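Local coordinates for protein Ufm1-specific protease (Caenorhabditis elegans, PDB 5EJJ) that cleaves the peptide bond after the C-terminal glycine of the ubiquitin-like modifier UFM-1 as a thiol protease and is required for localising certain odorant receptors to olfactory cilia, at residues R174-K177 with P178-Q182; D255-K258 with R259-A263; T403-S406 with W407-N411; V453-E456 with L457-E461. All coordinates share one frame; numbering follows the deposited sequence.

Contact 1. Residues R174-K177 with P178-Q182; sequences REQK and PEAAQ
K177 O receives the backbone N of A180 at 2.7 Å, the shortest hydrogen bond joining R174-K177 to P178-Q182. The donor stands above the carbonyl plane, 44° out of it. A second turn follows, with A181 N bonded to P178 O, and the pair makes a short 3-10 segment headed by a proline.

With CG of E179 set between its backbone N and carbonyl carbon (chi1 57°) and the chain bent beyond it, the carboxylate folds back toward K177, where OE2 lies 3.3 Å from CB of the lysine. The charged ends do not meet: K177 NZ remains 5.3 Å from E179 OE2, so the lysine contributes its aliphatic root. Q176 reaches along the inside of the bend, its CG 4.1 Å from CB of A180. The Q176 and Q182 side chains cross at about a right angle, their amide planes 59° apart, and NE2 of Q176 gives a weak bond of 3.5 Å to OE1 of Q182. The firmer tie of Q176 runs from OE1 to S253 OG, a serine hydroxyl that also bonds Q182 N. The arrangement is that of a proline-initiated 3-10 turn in a surface loop, tied to the start of helix 253-280.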
loop_
_atom_site.group_PDB
_atom_site.type_symbol
_atom_site.label_atom_id
_atom_site.label_comp_id
_atom_site.label_asym_id
_atom_site.label_seq_id
_atom_site.Cartn_x
_atom_site.Cartn_y
_atom_site.Cartn_z
ATOM N N ARG A 174 -26.474 -8.855 -3.991
ATOM C CA ARG A 174 -27.273 -9.121 -5.171
ATOM C C ARG A 174 -28.191 -7.938 -5.269
ATOM O O ARG A 174 -28.423 -7.280 -4.271
ATOM C CB ARG A 174 -28.098 -10.375 -4.937
ATOM C CG ARG A 174 -28.528 -11.160 -6.188
ATOM C CD ARG A 174 -29.636 -12.179 -5.850
ATOM N NE ARG A 174 -30.647 -11.507 -5.021
ATOM C CZ ARG A 174 -30.768 -11.637 -3.697
ATOM N NH1 ARG A 174 -29.960 -12.450 -3.009
ATOM N NH2 ARG A 174 -31.715 -10.949 -3.064
ATOM N N GLU A 175 -28.684 -7.642 -6.464
ATOM C CA GLU A 175 -29.644 -6.557 -6.650
ATOM C C GLU A 175 -30.900 -6.893 -5.847
ATOM O O GLU A 175 -31.132 -8.054 -5.513
ATOM C CB GLU A 175 -29.958 -6.363 -8.132
ATOM C CG GLU A 175 -30.760 -5.126 -8.470
ATOM C CD GLU A 175 -31.437 -5.229 -9.840
ATOM O OE1 GLU A 175 -31.482 -6.350 -10.415
ATOM O OE2 GLU A 175 -31.925 -4.188 -10.342
ATOM N N GLN A 176 -31.686 -5.873 -5.518
ATOM C CA GLN A 176 -32.754 -5.967 -4.520
ATOM C C GLN A 176 -33.603 -4.715 -4.615
ATOM O O GLN A 176 -33.072 -3.619 -4.824
ATOM C CB GLN A 176 -32.168 -5.989 -3.104
ATOM C CG GLN A 176 -31.963 -7.356 -2.450
ATOM C CD GLN A 176 -31.289 -7.232 -1.078
ATOM O OE1 GLN A 176 -30.700 -6.187 -0.749
ATOM N NE2 GLN A 176 -31.381 -8.295 -0.270
ATOM N N LYS A 177 -34.916 -4.863 -4.449
ATOM C CA LYS A 177 -35.788 -3.697 -4.307
ATOM C C LYS A 177 -35.398 -3.024 -2.986
ATOM O O LYS A 177 -35.045 -3.723 -2.023
ATOM C CB LYS A 177 -37.265 -4.113 -4.276
ATOM C CG LYS A 177 -37.667 -5.212 -5.272
ATOM C CD LYS A 177 -38.730 -6.140 -4.662
ATOM C CE LYS A 177 -39.199 -7.229 -5.631
ATOM N NZ LYS A 177 -40.091 -8.235 -4.958
ATOM N N PRO A 178 -35.431 -1.675 -2.942
ATOM C CA PRO A 178 -35.056 -0.910 -1.741
ATOM C C PRO A 178 -35.654 -1.469 -0.441
ATOM O O PRO A 178 -34.925 -1.633 0.536
ATOM C CB PRO A 178 -35.592 0.493 -2.045
ATOM C CG PRO A 178 -35.437 0.605 -3.516
ATOM C CD PRO A 178 -35.740 -0.780 -4.075
ATOM N N GLU A 179 -36.947 -1.785 -0.450
ATOM C CA GLU A 179 -37.606 -2.356 0.720
ATOM C C GLU A 179 -36.962 -3.639 1.228
ATOM O O GLU A 179 -37.131 -3.994 2.388
ATOM C CB GLU A 179 -39.080 -2.625 0.434
ATOM C CG GLU A 179 -39.325 -3.538 -0.747
ATOM C CD GLU A 179 -39.539 -2.762 -2.033
ATOM O OE1 GLU A 179 -39.106 -1.580 -2.094
ATOM O OE2 GLU A 179 -40.150 -3.332 -2.970
ATOM N N ALA A 180 -36.229 -4.336 0.365
ATOM C CA ALA A 180 -35.697 -5.652 0.714
ATOM C C ALA A 180 -34.397 -5.516 1.474
ATOM O O ALA A 180 -33.812 -6.516 1.915
ATOM C CB ALA A 180 -35.489 -6.484 -0.531
ATOM N N ALA A 181 -33.968 -4.264 1.626
ATOM C CA ALA A 181 -32.641 -3.936 2.148
ATOM C C ALA A 181 -32.439 -4.428 3.563
ATOM O O ALA A 181 -33.258 -4.166 4.442
ATOM C CB ALA A 181 -32.392 -2.437 2.073
ATOM N N GLN A 182 -31.341 -5.141 3.772
ATOM C CA GLN A 182 -30.962 -5.599 5.101
ATOM C C GLN A 182 -29.932 -4.636 5.713
ATOM O O GLN A 182 -28.752 -4.669 5.359
ATOM C CB GLN A 182 -30.407 -7.026 5.014
ATOM C CG GLN A 182 -31.083 -7.875 3.920
ATOM C CD GLN A 182 -30.430 -9.249 3.712
ATOM O OE1 GLN A 182 -29.965 -9.566 2.609
ATOM N NE2 GLN A 182 -30.413 -10.077 4.767
#

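Contact 2. Residues D255-K258 with R259-A263; sequences DLYK and RSREA
Helix 253-280 passes through its first full turns here, and D255-K258 hand their carbonyls to the N-H groups of R259-E262 in the regular i to i+4 pattern. R259 N bonds to D255 O, S260 N to L256 O at 3.2 Å, and E262 N to K258 O at 3.2 Å.

Y257 O carries a double load. R261 N approaches it nearly in line with the carbonyl at 3.2 Å, while S260 OG donates a further bond of 2.6 Å from a position tilted 17° from the carbonyl plane. The hydroxyl gets there because chi1 of S260 (71°) places OG between the backbone N and the carbonyl carbon, leaning back over the preceding turn. With an alanine here, Y257 O would probably lose its shorter, hydroxyl donor and keep the bond from R261 N.

Y257 and R261 run side by side in the same direction, OH of the tyrosine 4.0 Å from CD of the arginine, with ring and guanidinium planes 44° apart; the phenol itself bonds to F160 O. R259 folds along the helix so that D255 O lies over one face of its guanidinium, which is held by a salt bridge to D251 and by a bond to P246 O. D255 OD2 meanwhile accepts from S252 N, as in one half of a capping box. A serine hydroxyl bonded to the carbonyl three residues back is a common intrahelical bond; here it sits on the side of helix 253-280 where S260 and A263 pack on F245 of strand 235-247.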
loop_
_atom_site.group_PDB
_atom_site.type_symbol
_atom_site.label_atom_id
_atom_site.label_comp_id
_atom_site.label_asym_id
_atom_site.label_seq_id
_atom_site.Cartn_x
_atom_site.Cartn_y
_atom_site.Cartn_z
ATOM N N ASP A 255 -26.637 -0.713 -0.154
ATOM C CA ASP A 255 -25.460 0.135 -0.313
ATOM C C ASP A 255 -24.284 -0.703 -0.802
ATOM O O ASP A 255 -23.521 -0.255 -1.659
ATOM C CB ASP A 255 -25.084 0.796 1.020
ATOM C CG ASP A 255 -26.030 1.938 1.422
ATOM O OD1 ASP A 255 -26.375 2.787 0.554
ATOM O OD2 ASP A 255 -26.403 1.989 2.629
ATOM N N LEU A 256 -24.139 -1.914 -0.258
ATOM C CA LEU A 256 -23.066 -2.811 -0.674
ATOM C C LEU A 256 -23.191 -3.154 -2.142
ATOM O O LEU A 256 -22.200 -3.343 -2.821
ATOM C CB LEU A 256 -23.087 -4.119 0.110
ATOM C CG LEU A 256 -22.532 -4.236 1.528
ATOM C CD1 LEU A 256 -21.066 -3.835 1.647
ATOM C CD2 LEU A 256 -23.377 -3.423 2.440
ATOM N N TYR A 257 -24.417 -3.269 -2.631
ATOM C CA TYR A 257 -24.625 -3.718 -4.002
ATOM C C TYR A 257 -24.269 -2.620 -4.996
ATOM O O TYR A 257 -23.543 -2.875 -5.966
ATOM C CB TYR A 257 -26.050 -4.230 -4.211
ATOM C CG TYR A 257 -26.506 -4.186 -5.653
ATOM C CD1 TYR A 257 -26.163 -5.205 -6.541
ATOM C CD2 TYR A 257 -27.283 -3.127 -6.126
ATOM C CE1 TYR A 257 -26.574 -5.165 -7.860
ATOM C CE2 TYR A 257 -27.686 -3.071 -7.438
ATOM C CZ TYR A 257 -27.333 -4.093 -8.300
ATOM O OH TYR A 257 -27.740 -4.047 -9.609
ATOM N N LYS A 258 -24.746 -1.402 -4.749
ATOM C CA LYS A 258 -24.376 -0.297 -5.619
ATOM C C LYS A 258 -22.855 -0.116 -5.687
ATOM O O LYS A 258 -22.335 0.264 -6.729
ATOM C CB LYS A 258 -25.071 1.005 -5.233
ATOM C CG LYS A 258 -26.533 0.834 -4.870
ATOM C CD LYS A 258 -27.392 2.035 -5.288
ATOM C CE LYS A 258 -27.711 2.001 -6.800
ATOM N NZ LYS A 258 -29.025 2.654 -7.163
ATOM N N ARG A 259 -22.132 -0.419 -4.610
ATOM C CA ARG A 259 -20.676 -0.256 -4.636
ATOM C C ARG A 259 -19.954 -1.310 -5.458
ATOM O O ARG A 259 -19.083 -0.984 -6.265
ATOM C CB ARG A 259 -20.087 -0.178 -3.233
ATOM C CG ARG A 259 -19.894 1.258 -2.790
ATOM C CD ARG A 259 -18.798 1.408 -1.757
ATOM N NE ARG A 259 -19.230 0.950 -0.444
ATOM C CZ ARG A 259 -20.096 1.596 0.320
ATOM N NH1 ARG A 259 -20.645 2.732 -0.097
ATOM N NH2 ARG A 259 -20.417 1.093 1.497
ATOM N N SER A 260 -20.329 -2.568 -5.251
ATOM C CA SER A 260 -19.750 -3.708 -5.962
ATOM C C SER A 260 -19.861 -3.494 -7.461
ATOM O O SER A 260 -18.972 -3.833 -8.231
ATOM C CB SER A 260 -20.561 -4.941 -5.636
ATOM O OG SER A 260 -21.821 -4.806 -6.283
ATOM N N ARG A 261 -20.989 -2.938 -7.864
ATOM C CA ARG A 261 -21.285 -2.761 -9.259
ATOM C C ARG A 261 -20.402 -1.675 -9.836
ATOM O O ARG A 261 -19.732 -1.904 -10.838
ATOM C CB ARG A 261 -22.745 -2.394 -9.415
ATOM C CG ARG A 261 -23.228 -2.514 -10.797
ATOM C CD ARG A 261 -24.596 -1.918 -10.978
ATOM N NE ARG A 261 -24.890 -1.926 -12.401
ATOM C CZ ARG A 261 -24.762 -0.870 -13.196
ATOM N NH1 ARG A 261 -24.392 0.311 -12.692
ATOM N NH2 ARG A 261 -25.028 -0.997 -14.491
ATOM N N GLU A 262 -20.389 -0.498 -9.210
ATOM C CA GLU A 262 -19.474 0.576 -9.627
ATOM C C GLU A 262 -18.018 0.114 -9.620
ATOM O O GLU A 262 -17.229 0.489 -10.500
ATOM C CB GLU A 262 -19.601 1.801 -8.726
ATOM C CG GLU A 262 -18.648 2.962 -9.071
ATOM C CD GLU A 262 -19.010 3.693 -10.365
ATOM O OE1 GLU A 262 -20.155 3.538 -10.869
ATOM O OE2 GLU A 262 -18.141 4.429 -10.892
ATOM N N ALA A 263 -17.673 -0.697 -8.619
ATOM C CA ALA A 263 -16.327 -1.226 -8.481
ATOM C C ALA A 263 -15.962 -2.017 -9.735
ATOM O O ALA A 263 -14.915 -1.776 -10.362
ATOM C CB ALA A 263 -16.231 -2.087 -7.243
#

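Contact 3. Residues T403-S406 with W407-N411; sequences TIWS and WFILN
W405 swings its CG away from its backbone N (chi1 -170°) while I409 keeps CG1 between N and the carbonyl carbon (chi1 50°), and together these settings bring I409 CD1 to the edge of the indole, 4.0 Å from W405 CD1. One residue earlier in the helix, I404 and F408 point the same way and lie alongside each other, with CG2 of the isoleucine 4.1 Å from CE1 of the phenylalanine. I404 O comes to the edge of the F408 ring, near its plane. Over the centre of one face of that ring stands CE3 of W407, so that the edge of one ring meets the face of the other.

The polar counterpart is T403 O, held by two donors. W407 N comes almost straight on at 3.1 Å, whereas S406 OG donates in the carbonyl plane, on a lone pair, at 2.9 Å. That hydroxyl has a further partner in N380 N, and a buried serine thereby ties the helix to the loop beside it. W405 NE1 is satisfied by K416 O.

L410 N still makes a straight bond to S406 O at 3.0 Å, but the links from F408 N and I409 N to W405 O are weak as the helix runs out. N411 then turns back: ND2 bonds to W407 O at 2.8 Å and sits over one face of the W407 indole, toward its rim. C396, the inferred nucleophile, begins this helix, an arrangement characteristic of papain-like, clan CA cysteine proteases; the residues here form its buried later turns.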
loop_
_atom_site.group_PDB
_atom_site.type_symbol
_atom_site.label_atom_id
_atom_site.label_comp_id
_atom_site.label_asym_id
_atom_site.label_seq_id
_atom_site.Cartn_x
_atom_site.Cartn_y
_atom_site.Cartn_z
ATOM N N THR A 403 13.439 -11.488 7.611
ATOM C CA THR A 403 12.703 -10.252 7.802
ATOM C C THR A 403 13.281 -9.143 6.926
ATOM O O THR A 403 12.579 -8.584 6.107
ATOM C CB THR A 403 12.687 -9.815 9.261
ATOM O OG1 THR A 403 11.941 -10.764 10.036
ATOM C CG2 THR A 403 12.048 -8.443 9.384
ATOM N N ILE A 404 14.565 -8.851 7.050
ATOM C CA ILE A 404 15.163 -7.829 6.196
ATOM C C ILE A 404 14.889 -8.112 4.724
ATOM O O ILE A 404 14.728 -7.193 3.921
ATOM C CB ILE A 404 16.686 -7.698 6.441
ATOM C CG1 ILE A 404 16.947 -7.256 7.876
ATOM C CG2 ILE A 404 17.331 -6.691 5.492
ATOM C CD1 ILE A 404 18.390 -7.235 8.219
ATOM N N TRP A 405 14.809 -9.386 4.365
ATOM C CA TRP A 405 14.603 -9.727 2.963
ATOM C C TRP A 405 13.189 -9.367 2.574
ATOM O O TRP A 405 12.965 -8.675 1.577
ATOM C CB TRP A 405 14.861 -11.211 2.686
ATOM C CG TRP A 405 14.879 -11.542 1.213
ATOM C CD1 TRP A 405 13.803 -11.622 0.386
ATOM C CD2 TRP A 405 16.028 -11.828 0.402
ATOM N NE1 TRP A 405 14.204 -11.940 -0.887
ATOM C CE2 TRP A 405 15.567 -12.070 -0.905
ATOM C CE3 TRP A 405 17.399 -11.912 0.656
ATOM C CZ2 TRP A 405 16.423 -12.388 -1.956
ATOM C CZ3 TRP A 405 18.250 -12.234 -0.392
ATOM C CH2 TRP A 405 17.757 -12.472 -1.679
ATOM N N SER A 406 12.238 -9.830 3.379
ATOM C CA SER A 406 10.835 -9.598 3.096
ATOM C C SER A 406 10.557 -8.108 2.906
ATOM O O SER A 406 9.736 -7.724 2.070
ATOM C CB SER A 406 9.962 -10.182 4.200
ATOM O OG SER A 406 9.888 -9.307 5.309
ATOM N N TRP A 407 11.256 -7.265 3.655
ATOM C CA TRP A 407 11.075 -5.829 3.487
ATOM C C TRP A 407 11.442 -5.420 2.076
ATOM O O TRP A 407 10.805 -4.549 1.503
ATOM C CB TRP A 407 11.890 -5.032 4.499
ATOM C CG TRP A 407 11.736 -3.546 4.419
ATOM C CD1 TRP A 407 11.030 -2.764 5.269
ATOM C CD2 TRP A 407 12.329 -2.657 3.457
ATOM N NE1 TRP A 407 11.129 -1.442 4.897
ATOM C CE2 TRP A 407 11.920 -1.354 3.784
ATOM C CE3 TRP A 407 13.158 -2.836 2.348
ATOM C CZ2 TRP A 407 12.312 -0.243 3.048
ATOM C CZ3 TRP A 407 13.541 -1.714 1.613
ATOM C CH2 TRP A 407 13.122 -0.444 1.970
ATOM N N PHE A 408 12.459 -6.051 1.502
ATOM C CA PHE A 408 12.882 -5.684 0.149
ATOM C C PHE A 408 11.914 -6.116 -0.979
ATOM O O PHE A 408 11.872 -5.477 -2.047
ATOM C CB PHE A 408 14.334 -6.115 -0.122
ATOM C CG PHE A 408 15.356 -5.140 0.405
ATOM C CD1 PHE A 408 15.906 -5.305 1.670
ATOM C CD2 PHE A 408 15.751 -4.044 -0.361
ATOM C CE1 PHE A 408 16.833 -4.396 2.158
ATOM C CE2 PHE A 408 16.678 -3.123 0.121
ATOM C CZ PHE A 408 17.215 -3.297 1.383
ATOM N N ILE A 409 11.132 -7.170 -0.764
ATOM C CA ILE A 409 10.116 -7.464 -1.760
ATOM C C ILE A 409 8.879 -6.603 -1.529
ATOM O O ILE A 409 8.434 -5.883 -2.434
ATOM C CB ILE A 409 9.801 -8.968 -1.922
ATOM C CG1 ILE A 409 9.528 -9.638 -0.587
ATOM C CG2 ILE A 409 10.985 -9.690 -2.570
ATOM C CD1 ILE A 409 9.943 -11.128 -0.594
ATOM N N LEU A 410 8.379 -6.593 -0.298
ATOM C CA LEU A 410 7.198 -5.793 0.038
ATOM C C LEU A 410 7.360 -4.296 -0.242
ATOM O O LEU A 410 6.413 -3.526 -0.059
ATOM C CB LEU A 410 6.790 -6.014 1.491
ATOM C CG LEU A 410 5.774 -7.145 1.656
ATOM C CD1 LEU A 410 6.175 -8.335 0.829
ATOM C CD2 LEU A 410 5.605 -7.565 3.100
ATOM N N ASN A 411 8.548 -3.885 -0.689
ATOM C CA ASN A 411 8.823 -2.479 -0.951
ATOM C C ASN A 411 9.246 -2.208 -2.379
ATOM O O ASN A 411 9.550 -1.062 -2.739
ATOM C CB ASN A 411 9.817 -1.923 0.054
ATOM C CG ASN A 411 9.159 -1.613 1.395
ATOM O OD1 ASN A 411 8.846 -0.455 1.698
ATOM N ND2 ASN A 411 8.910 -2.655 2.191
#

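Contact 4. Residues V453-E456 with L457-E461; sequences VLNE and LLKLE
The backbone of V453-E456 still makes an i to i+4 bond to L457, whose N meets V453 O at 2.8 Å and nearly head-on, before K459 adopts a left-handed conformation (phi 46°, psi 51°) that reverses the chain. V453 O also takes a bond from E456 N. Beyond this point the helical pattern frays: L454 O draws weak bonds from both L458 N and L460 N.

Apolar side chains carry most of the packing. V453 and L457 lie alongside, CG1 of the valine 3.7 Å from CD1 of the leucine, the latter turned so that CG is opposite the carbonyl carbon (chi1 -64°); L457 also touches P419. L454 splits its contacts between two partners crossing it at a slant, its CD1 3.9 Å from CD1 of L458 and its CG 3.9 Å from CD2 of L460. Were L457 an alanine, CG1 of V453 would probably lose its methyl neighbour and a gap would be likely to open toward P419.

On the outer side, N455 and K459 run in the same direction, and NZ gives OD1 of the asparagine a weak bond at 3.5 Å. CA of K459 also approaches N455 O, and CA of N455 approaches L460 O, as C-H...O contacts. The chemistry implies a helix end secured less by strong hydrogen bonds than by apolar packing inward, with a loose polar pairing toward solvent.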
loop_
_atom_site.group_PDB
_atom_site.type_symbol
_atom_site.label_atom_id
_atom_site.label_comp_id
_atom_site.label_asym_id
_atom_site.label_seq_id
_atom_site.Cartn_x
_atom_site.Cartn_y
_atom_site.Cartn_z
ATOM N N VAL A 453 25.729 -12.300 2.595
ATOM C CA VAL A 453 24.657 -12.987 1.864
ATOM C C VAL A 453 23.776 -11.983 1.112
ATOM O O VAL A 453 23.507 -12.124 -0.077
ATOM C CB VAL A 453 23.762 -13.795 2.835
ATOM C CG1 VAL A 453 22.683 -14.545 2.079
ATOM C CG2 VAL A 453 24.592 -14.749 3.663
ATOM N N LEU A 454 23.335 -10.969 1.840
ATOM C CA LEU A 454 22.685 -9.787 1.291
ATOM C C LEU A 454 23.442 -9.124 0.135
ATOM O O LEU A 454 22.829 -8.535 -0.748
ATOM C CB LEU A 454 22.546 -8.754 2.413
ATOM C CG LEU A 454 21.207 -8.087 2.680
ATOM C CD1 LEU A 454 20.070 -9.069 2.433
ATOM C CD2 LEU A 454 21.223 -7.615 4.120
ATOM N N ASN A 455 24.771 -9.180 0.153
ATOM C CA ASN A 455 25.557 -8.498 -0.880
ATOM C C ASN A 455 25.682 -9.270 -2.196
ATOM O O ASN A 455 25.955 -8.679 -3.245
ATOM C CB ASN A 455 26.951 -8.123 -0.371
ATOM C CG ASN A 455 27.713 -7.220 -1.349
ATOM O OD1 ASN A 455 27.113 -6.481 -2.139
ATOM N ND2 ASN A 455 29.042 -7.276 -1.292
ATOM N N GLU A 456 25.485 -10.582 -2.153
ATOM C CA GLU A 456 25.594 -11.344 -3.386
ATOM C C GLU A 456 24.341 -12.123 -3.754
ATOM O O GLU A 456 24.282 -12.720 -4.824
ATOM C CB GLU A 456 26.837 -12.237 -3.394
ATOM C CG GLU A 456 26.796 -13.398 -2.434
ATOM C CD GLU A 456 28.125 -14.119 -2.385
ATOM O OE1 GLU A 456 29.100 -13.563 -2.943
ATOM O OE2 GLU A 456 28.192 -15.229 -1.798
ATOM N N LEU A 457 23.337 -12.117 -2.889
ATOM C CA LEU A 457 22.013 -12.553 -3.328
ATOM C C LEU A 457 21.182 -11.358 -3.798
ATOM O O LEU A 457 20.187 -11.527 -4.492
ATOM C CB LEU A 457 21.268 -13.341 -2.245
ATOM C CG LEU A 457 21.917 -14.662 -1.843
ATOM C CD1 LEU A 457 20.953 -15.569 -1.060
ATOM C CD2 LEU A 457 22.466 -15.354 -3.074
ATOM N N LEU A 458 21.611 -10.150 -3.443
ATOM C CA LEU A 458 20.817 -8.966 -3.728
ATOM C C LEU A 458 21.594 -7.768 -4.238
ATOM O O LEU A 458 21.005 -6.705 -4.410
ATOM C CB LEU A 458 20.027 -8.541 -2.496
ATOM C CG LEU A 458 18.811 -9.392 -2.160
ATOM C CD1 LEU A 458 18.070 -8.824 -0.954
ATOM C CD2 LEU A 458 17.906 -9.508 -3.358
ATOM N N LYS A 459 22.889 -7.930 -4.491
ATOM C CA LYS A 459 23.739 -6.808 -4.901
ATOM C C LYS A 459 23.456 -5.623 -3.982
ATOM O O LYS A 459 23.175 -4.509 -4.431
ATOM C CB LYS A 459 23.493 -6.421 -6.369
ATOM C CG LYS A 459 24.774 -6.136 -7.191
ATOM C CD LYS A 459 25.684 -5.064 -6.552
ATOM C CE LYS A 459 27.073 -5.627 -6.196
ATOM N NZ LYS A 459 27.816 -4.847 -5.146
ATOM N N LEU A 460 23.506 -5.889 -2.685
ATOM C CA LEU A 460 22.967 -4.964 -1.706
ATOM C C LEU A 460 24.030 -4.503 -0.714
ATOM O O LEU A 460 24.653 -5.310 -0.019
ATOM C CB LEU A 460 21.799 -5.632 -0.983
ATOM C CG LEU A 460 20.763 -4.743 -0.311
ATOM C CD1 LEU A 460 20.358 -3.633 -1.260
ATOM C CD2 LEU A 460 19.571 -5.608 0.090
ATOM N N GLU A 461 24.220 -3.192 -0.658
ATOM C CA GLU A 461 25.227 -2.599 0.201
ATOM C C GLU A 461 24.690 -2.279 1.610
ATOM O O GLU A 461 23.575 -1.789 1.755
ATOM C CB GLU A 461 25.778 -1.336 -0.459
ATOM C CG GLU A 461 26.958 -0.729 0.276
ATOM C CD GLU A 461 27.124 0.747 -0.011
ATOM O OE1 GLU A 461 26.816 1.163 -1.155
ATOM O OE2 GLU A 461 27.552 1.485 0.913
#

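In the fold
All four contacts are local, yet each reflects its place in the fold. Contact 1 is a surface turn and contact 2 the partly buried start of a helix; they touch where E175 meets the hydroxyl of Y257 and the R174 backbone meets its ring. Contacts 3 and 4 lie across the chain's centre in the peptidase region, the nearest atoms of contacts 2 and 3 being about 24 Å apart. Contact 3 is buried and aromatic. Contact 4 packs leucines onto it, L458 and L457 on W405, L460 on F408. Polar and backbone bonds dominate the first pair, while apolar packing is added to them in the second, each of contacts 2 and 3 having its own serine-to-carbonyl bond.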